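Local coordinates for pheromome Binding Protein (Epiphyas postvittana, PDB 6VQ5) that probably binds and carries pheromone or other odorant molecules, as a small all-helical member of the insect pheromone-binding protein family, at residues E18-L23 / E27-D32; R46-A51 / K110-A115; N35-D40 / T120-L125. One frame throughout, in Å; residues are numbered along the deposited sequence.

How the contacts relate
The three contacts share four helices. Contact 1 pairs helix 13-23 with the first part of helix 28-37, and contact 3 takes up the far end of that helix; their centres are about 20 Å apart. Contact 2 crosses helix 46-58 over helix 107-121 and lies deepest; its centre is about 13 Å from that of contact 1 and about 15 Å from that of contact 3. It meets contact 1 where Ile29 CD1 packs 3.9 Å from Ala51 CB. It meets contact 3 through a probable hydrogen bond of 2.6 Å between Tyr36 OH and Ala115 O. A 2-(2-methoxyethoxy)ethanol molecule, probably from the crystallisation liquor, lies about 4 Å from the Trp37 side chain.

Contact 1: E18-L23 / E27-D32; sequences ECKKEL and ESIIND
Lys20 leaves its helix toward segment 27-32, with CG anti to the backbone N (chi1 -153°). A bend at chi3 (-55°) then turns the end of its chain to the carboxylate of Glu27. Glu27 folds back to meet it through a bend at chi2. The contact joins consecutive helices of the PBP/GOBP fold: Lys20 sits on helix 13-23, and Glu27 lies in the loop that leads to helix 28-37. This short loop connects the two helices.

The two side chains meet nearly perpendicular and form a salt bridge. Lys20 NZ donates to Glu27 OE1 at 3.0 Å, on the syn side of that oxygen and 24° out of the carboxylate plane. A weak second bond of 3.2 Å runs from Lys20 NZ to Glu27 OE2. The grip is uneven, firm at OE1 and weak at OE2. Glu17 gives Lys20 NZ a further acidic partner, and the lysine chain also rests on Leu25 of the loop. With an alanine in place of the lysine, Glu27 would probably lose its basic mate and part of Ile29 would be uncovered.

On another side of helix 13-23, facing helix 46-58, Cys19 is in a disulfide with Cys54, and Glu18 and Glu22 both form salt bridges with Lys58. Nearer the Lys20 backbone the contact turns apolar. Lys20 and Ile29 run alongside one another in opposite senses, with Lys20 CG 4.0 Å from Ile29 CG2.

Contact 2: R46-A51 / K110-A115; sequences RDVGCA and KALEIA
Gly49 and Leu112 meet where the two helices come close. Gly49 CA lies 3.9 Å from Leu112 CB, and the CA atoms of the two residues are only 4.3 Å apart. The glycine has no side chain, so its bare backbone is the surface that Leu112 packs on. Next to it, Ala111 CB sits 3.8 Å from Gly49 O. This is packing of a methyl group against a carbonyl oxygen.

Val48 extends the apolar patch. Its CG1 is anti to the backbone N (chi1 177°) and comes within 4.1 Å of Leu112 CD1. Leu112 thus touches helix 46-58 at two levels, with CB on the glycine and CD1 on the valine. The contact is buried and relies on shape and apolar packing.

The helix axes cross almost at right angles, at 85°, with a closest approach of 7.8 Å. Such a steep crossing keeps the meeting area small, so few residues carry it.

A second shell surrounds the crossing. Val48 also packs on Ile29 and Asp32 of helix 28-37, and Arg46 NE forms a salt bridge with Asp106. Cys50 points away from the crossing and is bonded to Cys108. With Cys19-Cys54 and Cys97-Cys117, this disulfide completes the set of three that staples the helices together, the hallmark of the classical PBP/GOBP fold.

Contact 3: N35-D40 / T120-L125; sequences NYWKED and TNIHEL. Unlike the reference sequence in segment 120-125: Glu124 (reference Lys).
A Schellman motif ends helix 28-37 and brings Glu39 up to Thr120, close to the end of helix 107-121. The motif is made by Asp40 N bonded to Asn35 O at 3.0 Å and by Glu39 N bonded to Tyr36 O at 3.1 Å. Glu39 is its C-prime residue, with a positive phi of 76°.

From this turn the Glu39 chain is stretched out past CG and lies across the Thr120 side chain almost perpendicularly. Its OE2 lies 3.1 Å from Thr120 OG1, a possible hydrogen bond that is not settled. The stronger partner of that hydroxyl is Tyr41 OH.

The second point of contact is apolar. Both helices of this all-helical PBP/GOBP fold give way to loop here, and a type I turn follows from Ile122 to Leu125. Ile122 holds CG1 between its backbone N and carbonyl carbon (chi1 65°). CD1 then reaches Trp37 CH2 at 4.1 Å, obliquely to the indole ring. Ile122 also packs on Leu90 and Ile93 of helix 84-100.

Arg119 grips Trp37 twice, through a cation-pi interaction with the ring and a hydrogen bond from NH2 to the backbone O, and Trp127 touches both Trp37 and Ile122.

Contact 1: E18-L23 / E27-D32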
# COMPACT_ATOMS: atom_id res chain seq x y z
N GLU A 18 -10.57 -10.64 -3.81
CA GLU A 18 -10.14 -11.89 -3.14
C GLU A 18 -10.01 -11.59 -1.65
O GLU A 18 -10.65 -12.28 -0.85
CB GLU A 18 -8.84 -12.45 -3.71
CG GLU A 18 -9.02 -13.15 -5.03
CD GLU A 18 -7.74 -13.77 -5.58
OE1 GLU A 18 -6.67 -13.51 -5.03
OE2 GLU A 18 -7.84 -14.56 -6.54
N CYS A 19 -9.24 -10.55 -1.31
CA CYS A 19 -8.95 -10.15 0.08
C CYS A 19 -10.24 -9.83 0.82
O CYS A 19 -10.32 -10.15 2.03
CB CYS A 19 -7.98 -8.98 0.10
SG CYS A 19 -6.32 -9.53 -0.39
N LYS A 20 -11.22 -9.27 0.11
CA LYS A 20 -12.53 -8.86 0.70
C LYS A 20 -13.22 -10.13 1.21
O LYS A 20 -13.72 -10.14 2.34
CB LYS A 20 -13.35 -8.04 -0.31
CG LYS A 20 -14.34 -7.06 0.29
CD LYS A 20 -15.55 -6.75 -0.59
CE LYS A 20 -15.19 -6.26 -1.98
NZ LYS A 20 -16.40 -5.94 -2.78
N LYS A 21 -13.21 -11.19 0.41
CA LYS A 21 -13.88 -12.49 0.75
C LYS A 21 -13.10 -13.24 1.87
O LYS A 21 -13.73 -13.61 2.91
CB LYS A 21 -13.97 -13.38 -0.48
CG LYS A 21 -15.04 -13.00 -1.49
CD LYS A 21 -15.17 -14.04 -2.59
CE LYS A 21 -15.78 -13.49 -3.87
NZ LYS A 21 -16.17 -14.59 -4.80
N GLU A 22 -11.79 -13.41 1.69
CA GLU A 22 -10.87 -14.02 2.68
C GLU A 22 -11.01 -13.37 4.07
O GLU A 22 -11.04 -14.15 5.04
CB GLU A 22 -9.42 -13.91 2.22
CG GLU A 22 -9.15 -14.66 0.94
CD GLU A 22 -7.68 -14.84 0.63
OE1 GLU A 22 -6.83 -14.33 1.40
OE2 GLU A 22 -7.38 -15.49 -0.40
N LEU A 23 -11.07 -12.03 4.17
CA LEU A 23 -11.03 -11.27 5.45
C LEU A 23 -12.43 -10.84 5.89
O LEU A 23 -12.54 -10.28 6.99
CB LEU A 23 -10.12 -10.05 5.28
CG LEU A 23 -8.63 -10.35 5.12
CD1 LEU A 23 -7.86 -9.07 4.80
CD2 LEU A 23 -8.08 -10.96 6.38
N GLU A 27 -18.38 -3.56 2.08
CA GLU A 27 -18.17 -2.74 0.86
C GLU A 27 -17.42 -1.46 1.24
O GLU A 27 -16.73 -0.90 0.38
CB GLU A 27 -19.50 -2.45 0.15
CG GLU A 27 -20.12 -3.66 -0.54
CD GLU A 27 -19.22 -4.61 -1.34
OE1 GLU A 27 -18.44 -5.39 -0.71
OE2 GLU A 27 -19.31 -4.60 -2.60
N SER A 28 -17.48 -1.05 2.50
CA SER A 28 -16.82 0.19 2.98
C SER A 28 -15.31 0.16 2.67
O SER A 28 -14.74 1.27 2.50
CB SER A 28 -17.16 0.47 4.41
OG SER A 28 -16.53 -0.48 5.27
N ILE A 29 -14.66 -1.00 2.56
CA ILE A 29 -13.19 -1.07 2.28
C ILE A 29 -12.89 -0.27 1.00
O ILE A 29 -11.77 0.28 0.85
CB ILE A 29 -12.69 -2.54 2.22
CG1 ILE A 29 -11.17 -2.65 2.12
CG2 ILE A 29 -13.33 -3.30 1.06
CD1 ILE A 29 -10.41 -1.86 3.15
N ILE A 30 -13.85 -0.21 0.08
CA ILE A 30 -13.72 0.59 -1.17
C ILE A 30 -13.65 2.08 -0.78
O ILE A 30 -12.71 2.81 -1.22
CB ILE A 30 -14.91 0.30 -2.10
CG1 ILE A 30 -15.05 -1.20 -2.44
CG2 ILE A 30 -14.87 1.15 -3.33
CD1 ILE A 30 -13.76 -1.92 -2.84
N ASN A 31 -14.61 2.51 0.04
CA ASN A 31 -14.71 3.89 0.58
C ASN A 31 -13.37 4.21 1.24
O ASN A 31 -12.80 5.27 0.88
CB ASN A 31 -15.95 4.04 1.45
CG ASN A 31 -17.20 3.63 0.72
OD1 ASN A 31 -17.72 4.38 -0.11
ND2 ASN A 31 -17.67 2.42 0.93
N ASP A 32 -12.83 3.30 2.06
CA ASP A 32 -11.56 3.52 2.79
C ASP A 32 -10.39 3.68 1.82
O ASP A 32 -9.57 4.58 2.01
CB ASP A 32 -11.26 2.42 3.80
CG ASP A 32 -12.25 2.40 4.95
OD1 ASP A 32 -12.99 3.36 5.09
OD2 ASP A 32 -12.30 1.40 5.67

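Contact 2: R46-A51 / K110-A115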
# COMPACT_ATOMS: atom_id res chain seq x y z
N ARG A 46 -7.67 -0.58 11.60
CA ARG A 46 -6.71 -1.71 11.50
C ARG A 46 -7.06 -2.58 10.27
O ARG A 46 -6.13 -2.97 9.54
CB ARG A 46 -6.77 -2.50 12.80
CG ARG A 46 -5.69 -3.56 12.90
CD ARG A 46 -5.77 -4.32 14.20
NE ARG A 46 -4.79 -5.40 14.20
CZ ARG A 46 -4.96 -6.58 13.63
NH1 ARG A 46 -6.07 -6.88 12.99
NH2 ARG A 46 -3.99 -7.48 13.70
N ASP A 47 -8.34 -2.87 10.06
CA ASP A 47 -8.79 -3.78 8.97
C ASP A 47 -8.29 -3.27 7.62
O ASP A 47 -8.00 -4.11 6.77
CB ASP A 47 -10.31 -3.95 8.96
CG ASP A 47 -10.86 -4.73 10.14
OD1 ASP A 47 -10.09 -5.54 10.73
OD2 ASP A 47 -12.05 -4.52 10.46
N VAL A 48 -8.19 -1.95 7.42
CA VAL A 48 -7.66 -1.39 6.14
C VAL A 48 -6.20 -1.83 6.03
O VAL A 48 -5.76 -2.16 4.90
CB VAL A 48 -7.81 0.14 6.05
CG1 VAL A 48 -7.20 0.71 4.77
CG2 VAL A 48 -9.26 0.57 6.17
N GLY A 49 -5.49 -1.85 7.15
CA GLY A 49 -4.13 -2.41 7.23
C GLY A 49 -4.11 -3.87 6.82
O GLY A 49 -3.27 -4.23 6.00
N CYS A 50 -5.01 -4.70 7.37
CA CYS A 50 -5.09 -6.15 7.07
C CYS A 50 -5.38 -6.34 5.56
O CYS A 50 -4.74 -7.20 4.93
CB CYS A 50 -6.09 -6.85 8.00
SG CYS A 50 -5.72 -6.73 9.78
N ALA A 51 -6.25 -5.53 4.97
CA ALA A 51 -6.55 -5.56 3.52
C ALA A 51 -5.27 -5.34 2.71
O ALA A 51 -5.07 -6.04 1.68
CB ALA A 51 -7.60 -4.52 3.19
N LYS A 110 1.24 -1.81 10.98
CA LYS A 110 2.52 -1.52 10.28
C LYS A 110 2.23 -1.19 8.80
O LYS A 110 2.82 -0.21 8.29
CB LYS A 110 3.48 -2.70 10.38
CG LYS A 110 4.88 -2.39 9.87
CD LYS A 110 5.93 -3.44 10.17
CE LYS A 110 6.45 -4.11 8.91
NZ LYS A 110 7.76 -4.76 9.15
N ALA A 111 1.36 -1.96 8.14
CA ALA A 111 1.04 -1.79 6.70
C ALA A 111 0.24 -0.51 6.49
O ALA A 111 0.48 0.22 5.50
CB ALA A 111 0.31 -3.01 6.19
N LEU A 112 -0.72 -0.23 7.38
CA LEU A 112 -1.53 1.01 7.27
C LEU A 112 -0.59 2.22 7.36
O LEU A 112 -0.68 3.10 6.48
CB LEU A 112 -2.60 1.04 8.36
CG LEU A 112 -3.54 2.23 8.31
CD1 LEU A 112 -4.18 2.32 6.94
CD2 LEU A 112 -4.59 2.14 9.40
N GLU A 113 0.30 2.23 8.35
CA GLU A 113 1.25 3.34 8.59
C GLU A 113 2.21 3.47 7.39
O GLU A 113 2.37 4.60 6.88
CB GLU A 113 1.97 3.12 9.92
CG GLU A 113 1.08 3.35 11.14
CD GLU A 113 0.23 4.62 11.05
OE1 GLU A 113 0.85 5.72 10.88
OE2 GLU A 113 -1.03 4.51 11.13
N ILE A 114 2.81 2.39 6.93
CA ILE A 114 3.71 2.46 5.74
C ILE A 114 2.91 3.01 4.56
O ILE A 114 3.45 3.88 3.86
CB ILE A 114 4.38 1.10 5.43
CG1 ILE A 114 5.35 0.69 6.54
CG2 ILE A 114 5.06 1.11 4.07
CD1 ILE A 114 5.71 -0.78 6.54
N ALA A 115 1.68 2.55 4.36
CA ALA A 115 0.83 2.94 3.21
C ALA A 115 0.55 4.45 3.26
O ALA A 115 0.59 5.09 2.18
CB ALA A 115 -0.45 2.15 3.20

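Contact 3: N35-D40 / T120-L125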
# COMPACT_ATOMS: atom_id res chain seq x y z
N ASN A 35 -10.56 7.01 0.12
CA ASN A 35 -10.24 8.06 1.13
C ASN A 35 -8.72 8.10 1.35
O ASN A 35 -8.13 9.17 1.20
CB ASN A 35 -11.05 7.84 2.40
CG ASN A 35 -12.49 8.27 2.22
OD1 ASN A 35 -12.80 9.01 1.29
ND2 ASN A 35 -13.36 7.81 3.08
N TYR A 36 -8.13 6.97 1.66
CA TYR A 36 -6.66 6.77 1.65
C TYR A 36 -6.04 7.49 0.45
O TYR A 36 -5.05 8.22 0.61
CB TYR A 36 -6.33 5.28 1.54
CG TYR A 36 -4.89 5.02 1.19
CD1 TYR A 36 -3.88 5.36 2.07
CD2 TYR A 36 -4.53 4.44 -0.02
CE1 TYR A 36 -2.55 5.09 1.77
CE2 TYR A 36 -3.20 4.17 -0.33
CZ TYR A 36 -2.21 4.51 0.57
OH TYR A 36 -0.90 4.28 0.28
N TRP A 37 -6.57 7.26 -0.75
CA TRP A 37 -5.89 7.76 -1.97
C TRP A 37 -6.06 9.28 -2.04
O TRP A 37 -5.15 9.97 -2.58
CB TRP A 37 -6.35 7.05 -3.25
CG TRP A 37 -5.30 7.26 -4.28
CD1 TRP A 37 -5.32 8.13 -5.32
CD2 TRP A 37 -3.96 6.73 -4.24
NE1 TRP A 37 -4.11 8.14 -5.96
CE2 TRP A 37 -3.26 7.28 -5.32
CE3 TRP A 37 -3.30 5.81 -3.41
CZ2 TRP A 37 -1.93 6.94 -5.60
CZ3 TRP A 37 -1.99 5.47 -3.69
CH2 TRP A 37 -1.32 6.03 -4.77
N LYS A 38 -7.17 9.81 -1.52
CA LYS A 38 -7.38 11.27 -1.54
C LYS A 38 -6.77 11.90 -0.29
O LYS A 38 -6.94 13.10 -0.10
CB LYS A 38 -8.84 11.58 -1.88
CG LYS A 38 -9.79 11.71 -0.72
CD LYS A 38 -11.16 12.15 -1.18
CE LYS A 38 -12.15 11.99 -0.05
NZ LYS A 38 -13.47 12.49 -0.45
N GLU A 39 -6.08 11.12 0.53
CA GLU A 39 -5.24 11.58 1.66
C GLU A 39 -6.10 11.99 2.86
O GLU A 39 -5.60 12.80 3.67
CB GLU A 39 -4.32 12.71 1.18
CG GLU A 39 -2.86 12.49 1.58
CD GLU A 39 -1.89 13.55 1.10
OE1 GLU A 39 -2.35 14.53 0.49
OE2 GLU A 39 -0.67 13.40 1.34
N ASP A 40 -7.34 11.48 2.98
CA ASP A 40 -8.13 11.52 4.24
C ASP A 40 -7.90 10.19 4.96
O ASP A 40 -8.50 9.18 4.55
CB ASP A 40 -9.63 11.78 4.08
CG ASP A 40 -10.41 11.66 5.41
OD1 ASP A 40 -9.83 12.00 6.49
OD2 ASP A 40 -11.61 11.20 5.39
N THR A 120 1.58 9.86 1.29
CA THR A 120 1.83 11.28 1.65
C THR A 120 3.16 11.75 1.04
O THR A 120 3.18 12.90 0.56
CB THR A 120 1.67 11.51 3.16
OG1 THR A 120 0.29 11.44 3.48
CG2 THR A 120 2.20 12.85 3.62
N ASN A 121 4.21 10.92 1.00
CA ASN A 121 5.57 11.35 0.58
C ASN A 121 5.79 11.21 -0.94
O ASN A 121 6.86 11.64 -1.43
CB ASN A 121 6.67 10.61 1.34
CG ASN A 121 6.87 11.12 2.76
OD1 ASN A 121 6.30 12.13 3.18
ND2 ASN A 121 7.71 10.44 3.51
N ILE A 122 4.84 10.65 -1.69
CA ILE A 122 4.97 10.52 -3.18
C ILE A 122 4.31 11.72 -3.85
O ILE A 122 4.09 11.66 -5.07
CB ILE A 122 4.42 9.17 -3.71
CG1 ILE A 122 2.92 9.02 -3.50
CG2 ILE A 122 5.20 8.01 -3.12
CD1 ILE A 122 2.27 8.04 -4.46
N HIS A 123 4.04 12.78 -3.09
CA HIS A 123 3.37 14.03 -3.55
C HIS A 123 4.00 14.56 -4.85
O HIS A 123 3.26 14.78 -5.82
CB HIS A 123 3.44 15.10 -2.45
CG HIS A 123 2.84 16.41 -2.86
ND1 HIS A 123 1.47 16.63 -2.85
CD2 HIS A 123 3.41 17.54 -3.32
CE1 HIS A 123 1.22 17.84 -3.28
NE2 HIS A 123 2.39 18.42 -3.58
N GLU A 124 5.32 14.75 -4.87
CA GLU A 124 6.04 15.51 -5.93
C GLU A 124 6.35 14.61 -7.13
O GLU A 124 7.30 14.95 -7.88
CB GLU A 124 7.34 16.13 -5.39
CG GLU A 124 7.26 16.64 -3.95
CD GLU A 124 7.88 15.72 -2.91
OE1 GLU A 124 7.54 14.51 -2.86
OE2 GLU A 124 8.73 16.22 -2.16
N LEU A 125 5.60 13.52 -7.31
CA LEU A 125 5.81 12.49 -8.36
C LEU A 125 4.51 12.34 -9.16
O LEU A 125 3.43 12.26 -8.54
CB LEU A 125 6.20 11.17 -7.69
CG LEU A 125 7.69 10.86 -7.57
CD1 LEU A 125 8.49 12.06 -7.08
CD2 LEU A 125 7.91 9.68 -6.64